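Local coordinates for protein ribulose bisphosphate carboxylase (Hyperthermus butylicus DSM 5456, PDB 6HUN) that probably adds carbon dioxide and water to ribulose 1,5-bisphosphate, giving two molecules of 3-phosphoglycerate in an archaeal pathway of AMP degradation, at residues Ala173-Pro178 and Ile401-Gly406; Gly383-Thr388 and Glu450-Val455; Val30-Lys35 and Tyr89-Leu94; Ala43-Thr48 and Val103-Glu108; Arg254-Ala259 and Glu286-Ala291. All coordinates share one frame; numbering follows the deposited sequence.

Contact 1 of 5, residues Ala173-Pro178 and Ile401-Gly406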
# COMPACT_ATOMS: atom_id res chain seq x y z
N ALA A 173 21.69 6.31 -14.58
CA ALA A 173 21.39 6.90 -13.27
C ALA A 173 22.29 6.27 -12.20
O ALA A 173 22.69 5.12 -12.32
CB ALA A 173 19.92 6.68 -12.92
N THR A 174 22.62 7.04 -11.16
CA THR A 174 23.41 6.55 -10.02
C THR A 174 22.84 7.08 -8.71
O THR A 174 22.63 8.28 -8.59
CB THR A 174 24.87 6.99 -10.10
OG1 THR A 174 25.48 6.34 -11.21
CG2 THR A 174 25.63 6.61 -8.81
N VAL A 175 22.65 6.19 -7.75
CA VAL A 175 22.44 6.52 -6.34
C VAL A 175 23.78 6.57 -5.59
O VAL A 175 24.58 5.62 -5.66
CB VAL A 175 21.51 5.51 -5.67
CG1 VAL A 175 21.22 5.89 -4.19
CG2 VAL A 175 20.24 5.36 -6.47
N PRO A 176 24.06 7.66 -4.87
CA PRO A 176 25.27 7.73 -4.05
C PRO A 176 25.43 6.55 -3.10
O PRO A 176 24.47 5.88 -2.71
CB PRO A 176 25.09 9.03 -3.26
CG PRO A 176 24.21 9.87 -4.13
CD PRO A 176 23.31 8.92 -4.87
N LYS A 177 26.67 6.29 -2.75
CA LYS A 177 26.98 5.35 -1.70
C LYS A 177 27.83 6.07 -0.67
O LYS A 177 28.78 6.77 -1.04
CB LYS A 177 27.72 4.12 -2.23
CG LYS A 177 26.89 3.23 -3.14
CD LYS A 177 27.73 2.07 -3.73
CE LYS A 177 28.04 0.96 -2.69
NZ LYS A 177 26.91 0.00 -2.52
N PRO A 178 27.50 5.97 0.63
CA PRO A 178 26.32 5.25 1.15
C PRO A 178 25.04 6.00 0.85
O PRO A 178 25.12 7.20 0.53
CB PRO A 178 26.59 5.20 2.65
CG PRO A 178 27.43 6.46 2.90
CD PRO A 178 28.30 6.59 1.71
N ILE A 401 16.43 2.90 -18.58
CA ILE A 401 17.33 3.60 -17.68
C ILE A 401 18.12 2.53 -16.93
O ILE A 401 17.53 1.60 -16.37
CB ILE A 401 16.55 4.51 -16.72
CG1 ILE A 401 15.76 5.54 -17.51
CG2 ILE A 401 17.55 5.13 -15.72
CD1 ILE A 401 14.65 6.19 -16.61
N MET A 402 19.46 2.59 -16.99
CA MET A 402 20.27 1.69 -16.19
C MET A 402 20.79 2.39 -14.96
O MET A 402 21.37 3.47 -15.03
CB MET A 402 21.45 1.15 -17.02
CG MET A 402 21.06 1.02 -18.45
SD MET A 402 22.33 0.08 -19.47
CE MET A 402 22.06 -1.49 -18.74
N GLN A 403 20.58 1.76 -13.82
CA GLN A 403 21.17 2.27 -12.60
C GLN A 403 22.51 1.60 -12.39
O GLN A 403 22.60 0.37 -12.32
CB GLN A 403 20.20 2.03 -11.45
CG GLN A 403 20.52 2.75 -10.22
CD GLN A 403 19.45 2.49 -9.20
OE1 GLN A 403 18.28 2.66 -9.49
NE2 GLN A 403 19.84 1.99 -8.01
N VAL A 404 23.57 2.39 -12.35
CA VAL A 404 24.89 1.80 -12.47
C VAL A 404 25.76 2.30 -11.35
O VAL A 404 26.95 2.63 -11.57
CB VAL A 404 25.57 2.07 -13.84
CG1 VAL A 404 24.90 1.31 -14.95
CG2 VAL A 404 25.63 3.59 -14.18
N GLY A 405 25.23 2.27 -10.14
CA GLY A 405 25.93 2.72 -8.95
C GLY A 405 27.26 2.09 -8.62
O GLY A 405 28.26 2.80 -8.54
N GLY A 406 27.29 0.77 -8.40
CA GLY A 406 28.53 0.11 -8.03
C GLY A 406 29.60 0.28 -9.10
O GLY A 406 30.73 0.64 -8.80
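The flat carboxamide of Gln403 carries a methyl of Val175 above its plane: Val175 CG2 stands 3.7 Å from Gln403 NE2 and only slightly farther from CD. At the oxygen end, Gln403 OE1 is hydrogen-bonded to Lys203 NZ, a lysine predicted to bind magnesium through a carbamate that is not present in this structure, and a bound calcium ion is about 4 Å from the glutamine side chain at the nearest atoms. The amide gets there because CG lies anti to the backbone N (chi1 -167°) and the chain stays extended beyond it. The backbones of the two segments pair as parallel strands. Ala173 N donates to Met402 O at 2.9 Å, tilted 23° from that carbonyl plane, whereas Val404 N reaches Ala173 O at 2.9 Å almost straight down the C=O bond. Gln403 CA adds a C-H...O contact, 3.2 Å from Ala173 O. On the other side of the sheet Thr174 CG2 packs 3.9 Å from Gly405 CA, and the buried Thr174 OG1 has no polar partner in the model. Val404 is the N-cap residue of helix 405-409, whose first glycines are predicted to bind substrate. The pairing joins first and last strands of the TIM barrel, closing it; strand 201-203 continues beyond 171-174, strand 377-380 beyond 401-403, and helices 184-196 and 389-396 cover the outside.

Contact 2 of 5, residues Gly383-Thr388 and Glu450-Val455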
# COMPACT_ATOMS: atom_id res chain seq x y z
N GLY A 383 23.61 -4.43 -9.52
CA GLY A 383 25.02 -4.73 -9.63
C GLY A 383 25.53 -4.66 -11.06
O GLY A 383 26.36 -5.48 -11.46
N LEU A 384 25.04 -3.70 -11.85
CA LEU A 384 25.50 -3.60 -13.23
C LEU A 384 26.85 -2.90 -13.30
O LEU A 384 26.99 -1.75 -12.87
CB LEU A 384 24.49 -2.83 -14.08
CG LEU A 384 23.05 -3.35 -14.00
CD1 LEU A 384 22.09 -2.35 -14.61
CD2 LEU A 384 22.94 -4.68 -14.69
N HIS A 385 27.81 -3.56 -13.95
CA HIS A 385 29.16 -3.07 -14.20
C HIS A 385 29.33 -2.84 -15.69
O HIS A 385 28.53 -3.34 -16.48
CB HIS A 385 30.18 -4.10 -13.71
CG HIS A 385 30.10 -4.34 -12.24
ND1 HIS A 385 30.71 -3.51 -11.32
CD2 HIS A 385 29.42 -5.27 -11.52
CE1 HIS A 385 30.45 -3.95 -10.10
NE2 HIS A 385 29.66 -5.01 -10.20
N PRO A 386 30.34 -2.07 -16.11
CA PRO A 386 30.50 -1.85 -17.56
C PRO A 386 30.49 -3.15 -18.39
O PRO A 386 29.80 -3.20 -19.42
CB PRO A 386 31.83 -1.09 -17.64
CG PRO A 386 31.80 -0.27 -16.35
CD PRO A 386 31.23 -1.19 -15.32
N GLY A 387 31.12 -4.22 -17.91
CA GLY A 387 31.19 -5.44 -18.70
C GLY A 387 29.84 -6.03 -19.06
O GLY A 387 29.65 -6.54 -20.17
N THR A 388 28.88 -5.95 -18.13
CA THR A 388 27.54 -6.51 -18.29
C THR A 388 26.60 -5.64 -19.14
O THR A 388 25.52 -6.12 -19.50
CB THR A 388 26.84 -6.69 -16.93
OG1 THR A 388 26.21 -5.44 -16.55
CG2 THR A 388 27.78 -7.08 -15.83
N GLU A 450 39.07 -5.06 -16.51
CA GLU A 450 40.05 -5.64 -15.59
C GLU A 450 39.42 -5.99 -14.25
O GLU A 450 39.48 -7.15 -13.80
CB GLU A 450 41.22 -4.65 -15.42
CG GLU A 450 42.08 -4.80 -14.14
CD GLU A 450 41.71 -3.76 -13.04
OE1 GLU A 450 41.28 -4.17 -11.94
OE2 GLU A 450 41.83 -2.53 -13.29
N LYS A 451 38.78 -5.01 -13.61
CA LYS A 451 38.34 -5.16 -12.22
C LYS A 451 37.13 -6.09 -12.09
O LYS A 451 37.14 -7.00 -11.25
CB LYS A 451 37.99 -3.79 -11.63
CG LYS A 451 37.62 -3.82 -10.17
CD LYS A 451 37.17 -2.46 -9.71
CE LYS A 451 37.89 -2.05 -8.43
NZ LYS A 451 36.90 -1.90 -7.32
N TRP A 452 36.08 -5.87 -12.87
CA TRP A 452 34.86 -6.64 -12.70
C TRP A 452 34.56 -7.62 -13.83
O TRP A 452 33.73 -8.51 -13.63
CB TRP A 452 33.65 -5.70 -12.58
CG TRP A 452 33.64 -4.77 -11.40
CD1 TRP A 452 33.49 -5.09 -10.08
CD2 TRP A 452 33.74 -3.33 -11.45
NE1 TRP A 452 33.50 -3.96 -9.31
CE2 TRP A 452 33.64 -2.86 -10.12
CE3 TRP A 452 33.89 -2.40 -12.49
CZ2 TRP A 452 33.70 -1.50 -9.80
CZ3 TRP A 452 33.96 -1.05 -12.17
CH2 TRP A 452 33.86 -0.61 -10.83
N GLY A 453 35.16 -7.44 -15.00
CA GLY A 453 34.99 -8.43 -16.05
C GLY A 453 33.56 -8.45 -16.57
O GLY A 453 32.91 -7.41 -16.76
N TYR A 454 33.07 -9.66 -16.79
CA TYR A 454 31.81 -9.86 -17.50
C TYR A 454 30.67 -10.35 -16.62
O TYR A 454 29.61 -10.70 -17.16
CB TYR A 454 32.03 -10.82 -18.68
CG TYR A 454 32.79 -10.17 -19.79
CD1 TYR A 454 32.15 -9.29 -20.65
CD2 TYR A 454 34.16 -10.41 -19.98
CE1 TYR A 454 32.81 -8.65 -21.66
CE2 TYR A 454 34.85 -9.76 -21.00
CZ TYR A 454 34.15 -8.88 -21.84
OH TYR A 454 34.75 -8.21 -22.88
N VAL A 455 30.84 -10.38 -15.29
CA VAL A 455 29.73 -10.61 -14.32
C VAL A 455 28.31 -10.39 -14.87
O VAL A 455 27.34 -10.37 -14.12
CB VAL A 455 29.93 -9.74 -13.06
CG1 VAL A 455 31.32 -10.01 -12.46
CG2 VAL A 455 29.78 -8.28 -13.42
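His385 tilts its imidazole over the indole of Trp452, ND1 foremost, at the point where a loop of the TIM barrel, following strand 377-380, meets the C-terminal end of helix 443-452 and the type II' turn Trp452-Val455. This is the tight part. His385 ND1 sits 3.0 Å above the indole plane, over its centre, and the imidazole is inclined by 33° to the five-membered ring, an oblique pairing of aromatic groups. In return, Trp452 CB offers a CH-pi contact to the imidazole face, 4.1 Å from its centroid, and Lys451 CD covers the opposite face of the indole. Backbones also come close: Gly387 CA points a nearly straight C-H at Gly453 O, 3.3 Å away, with Gly453 taking the positive phi that turns the chain out of the helix.

The looser side faces solvent. Tyr454 only grazes Gly387 O with CD1, at 3.7 Å, its hydroxyl being engaged by Asp436. Val455, the last modelled residue, comes so near Thr388 with its CG2 that this approach is doubtful. Gly383, in the same loop, is a predicted substrate-binding residue. The loop is braced internally where Thr388 OG1 donates in the carbonyl plane to a lone pair of His385 O, 3.1 Å away.

Contact 3 of 5, residues Val30-Lys35 and Tyr89-Leu94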
# COMPACT_ATOMS: atom_id res chain seq x y z
N VAL A 30 -21.43 -17.02 -11.18
CA VAL A 30 -20.63 -17.87 -12.04
C VAL A 30 -21.46 -18.18 -13.28
O VAL A 30 -22.67 -18.35 -13.16
CB VAL A 30 -20.23 -19.17 -11.32
CG1 VAL A 30 -19.28 -19.98 -12.16
CG2 VAL A 30 -19.60 -18.85 -9.97
N ASP A 31 -20.81 -18.23 -14.45
CA ASP A 31 -21.50 -18.46 -15.72
C ASP A 31 -20.52 -18.78 -16.83
O ASP A 31 -20.08 -17.87 -17.54
CB ASP A 31 -22.32 -17.24 -16.11
CG ASP A 31 -23.18 -17.47 -17.36
OD1 ASP A 31 -22.96 -18.47 -18.09
OD2 ASP A 31 -24.08 -16.63 -17.59
N GLU A 32 -20.15 -20.04 -16.98
CA GLU A 32 -19.09 -20.36 -17.93
C GLU A 32 -19.53 -20.25 -19.39
O GLU A 32 -18.73 -20.53 -20.29
CB GLU A 32 -18.57 -21.76 -17.66
CG GLU A 32 -17.99 -21.94 -16.29
CD GLU A 32 -17.57 -23.37 -16.10
OE1 GLU A 32 -18.23 -24.08 -15.30
OE2 GLU A 32 -16.63 -23.79 -16.81
N SER A 33 -20.77 -19.85 -19.64
CA SER A 33 -21.23 -19.60 -21.00
C SER A 33 -21.18 -18.13 -21.33
O SER A 33 -21.52 -17.74 -22.45
CB SER A 33 -22.65 -20.15 -21.19
OG SER A 33 -23.59 -19.28 -20.58
N TYR A 34 -20.76 -17.29 -20.40
CA TYR A 34 -20.73 -15.87 -20.66
C TYR A 34 -19.50 -15.50 -21.49
O TYR A 34 -18.43 -16.13 -21.39
CB TYR A 34 -20.76 -15.11 -19.33
CG TYR A 34 -20.81 -13.61 -19.40
CD1 TYR A 34 -21.94 -12.94 -19.83
CD2 TYR A 34 -19.71 -12.85 -18.98
CE1 TYR A 34 -21.96 -11.55 -19.86
CE2 TYR A 34 -19.73 -11.49 -19.01
CZ TYR A 34 -20.84 -10.83 -19.43
OH TYR A 34 -20.83 -9.45 -19.46
N LYS A 35 -19.67 -14.50 -22.34
CA LYS A 35 -18.60 -13.96 -23.18
C LYS A 35 -18.59 -12.46 -22.94
O LYS A 35 -19.47 -11.73 -23.43
CB LYS A 35 -18.82 -14.29 -24.66
CG LYS A 35 -19.08 -15.78 -24.96
CD LYS A 35 -17.80 -16.61 -24.77
CE LYS A 35 -18.03 -18.12 -24.96
NZ LYS A 35 -18.40 -18.50 -26.36
N TYR A 89 -16.48 -16.33 -15.40
CA TYR A 89 -16.96 -16.92 -16.65
C TYR A 89 -16.00 -17.94 -17.23
O TYR A 89 -16.25 -18.49 -18.31
CB TYR A 89 -17.26 -15.82 -17.69
CG TYR A 89 -16.03 -15.12 -18.20
CD1 TYR A 89 -15.51 -14.02 -17.52
CD2 TYR A 89 -15.37 -15.56 -19.34
CE1 TYR A 89 -14.38 -13.39 -17.95
CE2 TYR A 89 -14.24 -14.95 -19.78
CZ TYR A 89 -13.73 -13.86 -19.07
OH TYR A 89 -12.60 -13.22 -19.52
N ARG A 90 -14.93 -18.26 -16.52
CA ARG A 90 -13.90 -19.08 -17.14
C ARG A 90 -12.93 -19.54 -16.09
O ARG A 90 -12.53 -18.75 -15.22
CB ARG A 90 -13.17 -18.30 -18.24
CG ARG A 90 -12.20 -19.12 -19.00
CD ARG A 90 -11.57 -18.30 -20.08
NE ARG A 90 -10.40 -18.97 -20.61
CZ ARG A 90 -9.45 -18.35 -21.29
NH1 ARG A 90 -9.51 -17.03 -21.49
NH2 ARG A 90 -8.41 -19.03 -21.73
N PHE A 91 -12.55 -20.81 -16.20
CA PHE A 91 -11.75 -21.54 -15.23
C PHE A 91 -10.65 -22.32 -15.94
O PHE A 91 -10.88 -22.94 -16.99
CB PHE A 91 -12.66 -22.51 -14.42
CG PHE A 91 -13.71 -21.81 -13.59
CD1 PHE A 91 -14.84 -21.28 -14.19
CD2 PHE A 91 -13.55 -21.67 -12.21
CE1 PHE A 91 -15.78 -20.61 -13.45
CE2 PHE A 91 -14.50 -21.03 -11.45
CZ PHE A 91 -15.62 -20.49 -12.06
N HIS A 92 -9.47 -22.33 -15.34
CA HIS A 92 -8.35 -23.11 -15.84
C HIS A 92 -7.63 -23.75 -14.66
O HIS A 92 -7.06 -23.05 -13.80
CB HIS A 92 -7.39 -22.28 -16.68
CG HIS A 92 -6.21 -23.06 -17.19
ND1 HIS A 92 -6.27 -23.84 -18.33
CD2 HIS A 92 -4.96 -23.20 -16.70
CE1 HIS A 92 -5.10 -24.40 -18.54
NE2 HIS A 92 -4.28 -24.03 -17.57
N ASP A 93 -7.68 -25.09 -14.61
CA ASP A 93 -7.07 -25.85 -13.53
C ASP A 93 -5.55 -25.94 -13.75
O ASP A 93 -5.10 -26.45 -14.78
CB ASP A 93 -7.76 -27.21 -13.46
CG ASP A 93 -7.20 -28.13 -12.41
OD1 ASP A 93 -6.19 -27.83 -11.77
OD2 ASP A 93 -7.78 -29.23 -12.29
N LEU A 94 -4.76 -25.41 -12.80
CA LEU A 94 -3.31 -25.39 -12.94
C LEU A 94 -2.66 -26.70 -12.51
O LEU A 94 -1.43 -26.85 -12.65
CB LEU A 94 -2.69 -24.21 -12.16
CG LEU A 94 -2.93 -22.80 -12.76
CD1 LEU A 94 -2.45 -21.61 -11.91
CD2 LEU A 94 -2.35 -22.65 -14.17
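Val30, just before the type I turn Asp31-Tyr34, and Glu32 within it both reach the ring of Phe91 on an edge strand, 87-93, of the sheet in the ferredoxin-like N-terminal domain. With CG1 anti to the backbone N (chi1 -174°), Val30 sets that methyl at the ring edge, 3.7 Å from Phe91 CZ. The Glu32 and Phe91 side chains cross at about a right angle, the carboxylate plane 64° from the ring. Glu32 CG comes 3.8 Å from Phe91 CE1, and the chain runs on extended to OE1, which forms a salt bridge with Lys56 of helix 55-65.

Tyr89 adopts the rarer setting in which CG falls between the backbone N and the carbonyl carbon (chi1 69°), which carries its ring off toward strand 99-105. Tyr89 CB packs 3.9 Å from Tyr34 CB, near the edge of the Tyr34 ring. The backbones add two C-H...O contacts, Tyr89 CA to Asp31 O and Glu32 CA to Tyr89 O. An Asx turn stiffens the loop: Asp31 OD1 accepts Ser33 N out of the carboxylate plane, and Ser33 OG, 2.7 Å away, on its syn lone pair.

Contact 4 of 5, residues Ala43-Thr48 and Val103-Glu108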
# COMPACT_ATOMS: atom_id res chain seq x y z
N ALA A 43 -10.58 -9.35 -14.84
CA ALA A 43 -9.49 -9.71 -13.92
C ALA A 43 -9.20 -11.20 -14.08
O ALA A 43 -10.13 -12.00 -14.16
CB ALA A 43 -9.87 -9.42 -12.46
N VAL A 44 -7.92 -11.59 -14.03
CA VAL A 44 -7.54 -12.98 -13.96
C VAL A 44 -6.84 -13.24 -12.62
O VAL A 44 -5.85 -12.56 -12.26
CB VAL A 44 -6.70 -13.43 -15.16
CG1 VAL A 44 -5.52 -12.51 -15.39
CG2 VAL A 44 -6.27 -14.87 -14.94
N PHE A 45 -7.43 -14.13 -11.84
CA PHE A 45 -7.01 -14.44 -10.48
C PHE A 45 -6.44 -15.84 -10.47
O PHE A 45 -6.96 -16.72 -11.15
CB PHE A 45 -8.19 -14.41 -9.48
CG PHE A 45 -8.89 -13.08 -9.37
CD1 PHE A 45 -8.34 -12.03 -8.63
CD2 PHE A 45 -10.15 -12.91 -9.90
CE1 PHE A 45 -9.07 -10.81 -8.50
CE2 PHE A 45 -10.82 -11.73 -9.79
CZ PHE A 45 -10.27 -10.65 -9.09
N ARG A 46 -5.42 -16.06 -9.65
CA ARG A 46 -4.98 -17.43 -9.35
C ARG A 46 -5.50 -17.79 -7.96
O ARG A 46 -5.11 -17.17 -6.97
CB ARG A 46 -3.46 -17.51 -9.44
CG ARG A 46 -2.99 -18.94 -9.11
CD ARG A 46 -1.43 -19.03 -9.28
NE ARG A 46 -0.98 -20.43 -9.19
CZ ARG A 46 0.25 -20.81 -9.53
NH1 ARG A 46 1.13 -19.90 -9.97
NH2 ARG A 46 0.60 -22.11 -9.46
N VAL A 47 -6.41 -18.76 -7.89
CA VAL A 47 -7.26 -18.99 -6.71
C VAL A 47 -6.92 -20.36 -6.17
O VAL A 47 -7.01 -21.36 -6.91
CB VAL A 47 -8.76 -18.91 -7.05
CG1 VAL A 47 -9.64 -19.12 -5.81
CG2 VAL A 47 -9.10 -17.59 -7.81
N THR A 48 -6.57 -20.40 -4.90
CA THR A 48 -6.43 -21.63 -4.13
C THR A 48 -7.56 -21.70 -3.11
O THR A 48 -7.51 -21.01 -2.06
CB THR A 48 -5.07 -21.71 -3.44
OG1 THR A 48 -4.02 -21.57 -4.40
CG2 THR A 48 -4.93 -23.05 -2.70
N VAL A 103 -12.76 -13.16 -14.24
CA VAL A 103 -13.96 -12.49 -13.76
C VAL A 103 -14.15 -11.24 -14.59
O VAL A 103 -13.22 -10.46 -14.78
CB VAL A 103 -13.86 -12.14 -12.25
CG1 VAL A 103 -15.21 -11.53 -11.75
CG2 VAL A 103 -13.53 -13.36 -11.47
N ALA A 104 -15.37 -11.05 -15.09
CA ALA A 104 -15.73 -9.87 -15.86
C ALA A 104 -16.53 -8.91 -14.98
O ALA A 104 -17.44 -9.34 -14.24
CB ALA A 104 -16.54 -10.29 -17.11
N TYR A 105 -16.21 -7.62 -15.09
CA TYR A 105 -16.74 -6.53 -14.25
C TYR A 105 -17.32 -5.42 -15.12
O TYR A 105 -16.57 -4.80 -15.89
CB TYR A 105 -15.65 -5.87 -13.36
CG TYR A 105 -15.04 -6.77 -12.32
CD1 TYR A 105 -13.97 -7.57 -12.63
CD2 TYR A 105 -15.54 -6.82 -11.02
CE1 TYR A 105 -13.42 -8.41 -11.72
CE2 TYR A 105 -14.99 -7.67 -10.07
CZ TYR A 105 -13.90 -8.45 -10.43
OH TYR A 105 -13.33 -9.31 -9.50
N PRO A 106 -18.58 -5.03 -14.91
CA PRO A 106 -19.11 -3.84 -15.60
C PRO A 106 -18.35 -2.58 -15.21
O PRO A 106 -18.00 -2.37 -14.05
CB PRO A 106 -20.56 -3.77 -15.11
CG PRO A 106 -20.81 -5.03 -14.34
CD PRO A 106 -19.49 -5.53 -13.87
N VAL A 107 -18.07 -1.72 -16.20
CA VAL A 107 -17.22 -0.55 -15.93
C VAL A 107 -17.89 0.44 -14.98
O VAL A 107 -17.21 1.22 -14.30
CB VAL A 107 -16.79 0.14 -17.24
CG1 VAL A 107 -16.03 1.42 -16.95
CG2 VAL A 107 -15.86 -0.73 -18.04
N GLU A 108 -19.22 0.40 -14.89
CA GLU A 108 -19.94 1.27 -13.96
C GLU A 108 -19.63 0.96 -12.50
O GLU A 108 -20.03 1.74 -11.62
CB GLU A 108 -21.45 1.16 -14.22
CG GLU A 108 -21.89 1.68 -15.58
CD GLU A 108 -21.58 0.74 -16.74
OE1 GLU A 108 -21.69 1.19 -17.91
OE2 GLU A 108 -21.22 -0.45 -16.50
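Strands 41-49 and 99-105 are antiparallel neighbours in the sheet of the ferredoxin-like N-terminal domain, and Ala43 and Val103 form a hydrogen-bonded pair between them. Ala43 N donates to Val103 O at 2.9 Å and Val103 N returns a bond of the same length to Ala43 O, both close to straight. On the sheet face that bears Ala43 and Val103, two aromatic side chains approach from opposite directions and meet by their rims. Phe45, its CG anti to the carbonyl carbon (chi1 -61°), presents CZ 3.4 Å from Tyr105 OH, and its neighbouring CE2 lies 3.6 Å from Val103 CG2. The edge of the Tyr105 ring also receives the methyl of Ala43, with CB 3.8 Å from CE1. Helix 55-65 covers this face, its Ile62 touching Phe45.

Tyr105 OH, though set against the Phe45 rim in a buried place, is satisfied by its hydrogen bond with Ser66 OG. The other side-chain contacts are apolar, and the two backbone bonds set the strand alignment.

Contact 5 of 5, residues Arg254-Ala259 and Glu286-Ala291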
# COMPACT_ATOMS: atom_id res chain seq x y z
N ARG A 254 7.58 20.35 -1.78
CA ARG A 254 8.83 19.87 -2.33
C ARG A 254 8.75 19.77 -3.84
O ARG A 254 9.76 20.04 -4.53
CB ARG A 254 9.23 18.52 -1.70
CG ARG A 254 9.54 18.66 -0.20
CD ARG A 254 9.66 17.34 0.62
NE ARG A 254 9.53 17.70 2.04
CZ ARG A 254 9.63 16.83 3.06
NH1 ARG A 254 9.91 15.57 2.85
NH2 ARG A 254 9.45 17.25 4.31
N ILE A 255 7.58 19.43 -4.39
CA ILE A 255 7.44 19.39 -5.83
C ILE A 255 7.57 20.80 -6.41
O ILE A 255 8.19 21.00 -7.48
CB ILE A 255 6.10 18.75 -6.24
CG1 ILE A 255 6.13 17.24 -5.92
CG2 ILE A 255 5.86 18.99 -7.73
CD1 ILE A 255 4.78 16.48 -6.13
N LYS A 256 7.02 21.79 -5.70
CA LYS A 256 7.17 23.17 -6.20
C LYS A 256 8.62 23.64 -6.08
O LYS A 256 9.14 24.29 -7.00
CB LYS A 256 6.23 24.11 -5.45
CG LYS A 256 6.23 25.59 -5.99
CD LYS A 256 5.12 26.36 -5.31
CE LYS A 256 5.30 27.89 -5.55
NZ LYS A 256 5.38 28.16 -7.00
N LEU A 257 9.32 23.28 -4.99
CA LEU A 257 10.73 23.68 -4.89
C LEU A 257 11.56 23.06 -6.01
O LEU A 257 12.44 23.71 -6.57
CB LEU A 257 11.30 23.27 -3.54
CG LEU A 257 11.01 24.05 -2.25
CD1 LEU A 257 11.52 23.17 -1.13
CD2 LEU A 257 11.71 25.44 -2.27
N VAL A 258 11.32 21.78 -6.32
CA VAL A 258 11.99 21.14 -7.46
C VAL A 258 11.73 21.92 -8.74
O VAL A 258 12.64 22.22 -9.53
CB VAL A 258 11.51 19.67 -7.59
CG1 VAL A 258 11.95 19.15 -9.02
CG2 VAL A 258 12.10 18.86 -6.49
N ALA A 259 10.46 22.22 -9.00
CA ALA A 259 10.10 22.99 -10.19
C ALA A 259 10.75 24.38 -10.19
O ALA A 259 11.32 24.81 -11.20
CB ALA A 259 8.57 23.12 -10.26
N GLU A 286 1.73 17.70 -14.11
CA GLU A 286 1.07 18.39 -15.20
C GLU A 286 1.26 19.91 -15.08
O GLU A 286 1.75 20.60 -16.00
CB GLU A 286 -0.42 18.00 -15.19
CG GLU A 286 -1.26 18.50 -16.38
CD GLU A 286 -0.77 17.86 -17.65
OE1 GLU A 286 -0.41 16.66 -17.60
OE2 GLU A 286 -0.71 18.56 -18.69
N GLU A 287 0.94 20.44 -13.90
CA GLU A 287 1.01 21.88 -13.66
C GLU A 287 2.42 22.42 -13.89
O GLU A 287 2.60 23.51 -14.46
CB GLU A 287 0.54 22.17 -12.24
CG GLU A 287 0.76 23.62 -11.79
CD GLU A 287 0.18 23.88 -10.39
OE1 GLU A 287 0.13 25.07 -9.96
OE2 GLU A 287 -0.20 22.88 -9.72
N TYR A 288 3.44 21.69 -13.44
CA TYR A 288 4.81 22.16 -13.36
C TYR A 288 5.70 21.57 -14.45
O TYR A 288 6.93 21.78 -14.42
CB TYR A 288 5.42 21.86 -11.99
CG TYR A 288 4.79 22.56 -10.80
CD1 TYR A 288 4.78 23.95 -10.69
CD2 TYR A 288 4.28 21.81 -9.74
CE1 TYR A 288 4.20 24.56 -9.55
CE2 TYR A 288 3.73 22.38 -8.65
CZ TYR A 288 3.68 23.75 -8.56
OH TYR A 288 3.13 24.27 -7.43
N ASP A 289 5.14 20.78 -15.36
CA ASP A 289 5.88 20.23 -16.50
C ASP A 289 7.08 19.36 -16.05
O ASP A 289 8.21 19.51 -16.54
CB ASP A 289 6.33 21.36 -17.44
CG ASP A 289 6.65 20.87 -18.86
OD1 ASP A 289 5.94 19.98 -19.36
OD2 ASP A 289 7.60 21.39 -19.49
N LEU A 290 6.80 18.36 -15.19
CA LEU A 290 7.81 17.47 -14.63
C LEU A 290 7.57 16.03 -15.10
O LEU A 290 6.47 15.66 -15.53
CB LEU A 290 7.81 17.49 -13.06
CG LEU A 290 7.92 18.86 -12.34
CD1 LEU A 290 7.72 18.79 -10.84
CD2 LEU A 290 9.28 19.52 -12.73
N ALA A 291 8.62 15.21 -15.03
CA ALA A 291 8.53 13.76 -15.15
C ALA A 291 8.61 13.15 -13.75
O ALA A 291 9.20 13.74 -12.83
CB ALA A 291 9.68 13.21 -16.04
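Tyr288 lies across helix 248-260, touching Ile255, Lys256 and Ala259. Its CB packs 3.8 Å from Ala259 CB, its CD2 meets Ile255 CG2 at 3.8 Å, and its hydroxyl rests beside the methylenes of Lys256, with OH 3.6 Å from CD. Lys256 CA sits over one face of the ring, offset toward the rim, and Glu287 CG covers the centre of the opposite face. Leu290 adds to the packing: its CD1 is 3.6 Å from Ile255 CG2, where chi1 of -70° puts Ile255 CG1 beside the backbone N and CG2 anti to it.

Farther out, helix 275-288 ends in a Schellman motif at Asp289, whose positive phi swings the chain round to bring Leu290 back toward the barrel. The carboxylate of Asp289 is held by salt bridges to Lys155 and Lys264. On the barrel side, Ile266 of strand 265-269 touches both Ile255 and Leu290, and so both segments pack on the TIM-barrel strand that lies between them in the chain. Arg254 pairs with Glu111 of the second subunit.

The contact between the segments is van der Waals and hydrophobic packing, without a hydrogen bond or salt bridge, while the charged groups of Asp289 and Arg254 pair outside the two segments.

How the contacts relate
From the N terminus, contacts 3 and 4 come first and cross, since their segments alternate along the chain; contact 4 pairs two strands of the N-terminal sheet, and contact 3 packs a turn on its edge strand 87-93, with Tyr89 and Tyr34 reaching Ala104 on the neighbouring strand. Both loops are closed before contact 1 opens. Contact 1 then spans almost the whole barrel, joining its first strand to its last, and contact 5 is nested inside that long loop, tying two outer helices. Contact 2 opens within the same loop but closes after it, near the C terminus, so it crosses contact 1, and the two touch where Leu384 meets Gln403 and Trp452 meets Gly406. Contacts 1 and 4 lie about 39 Å apart between centres.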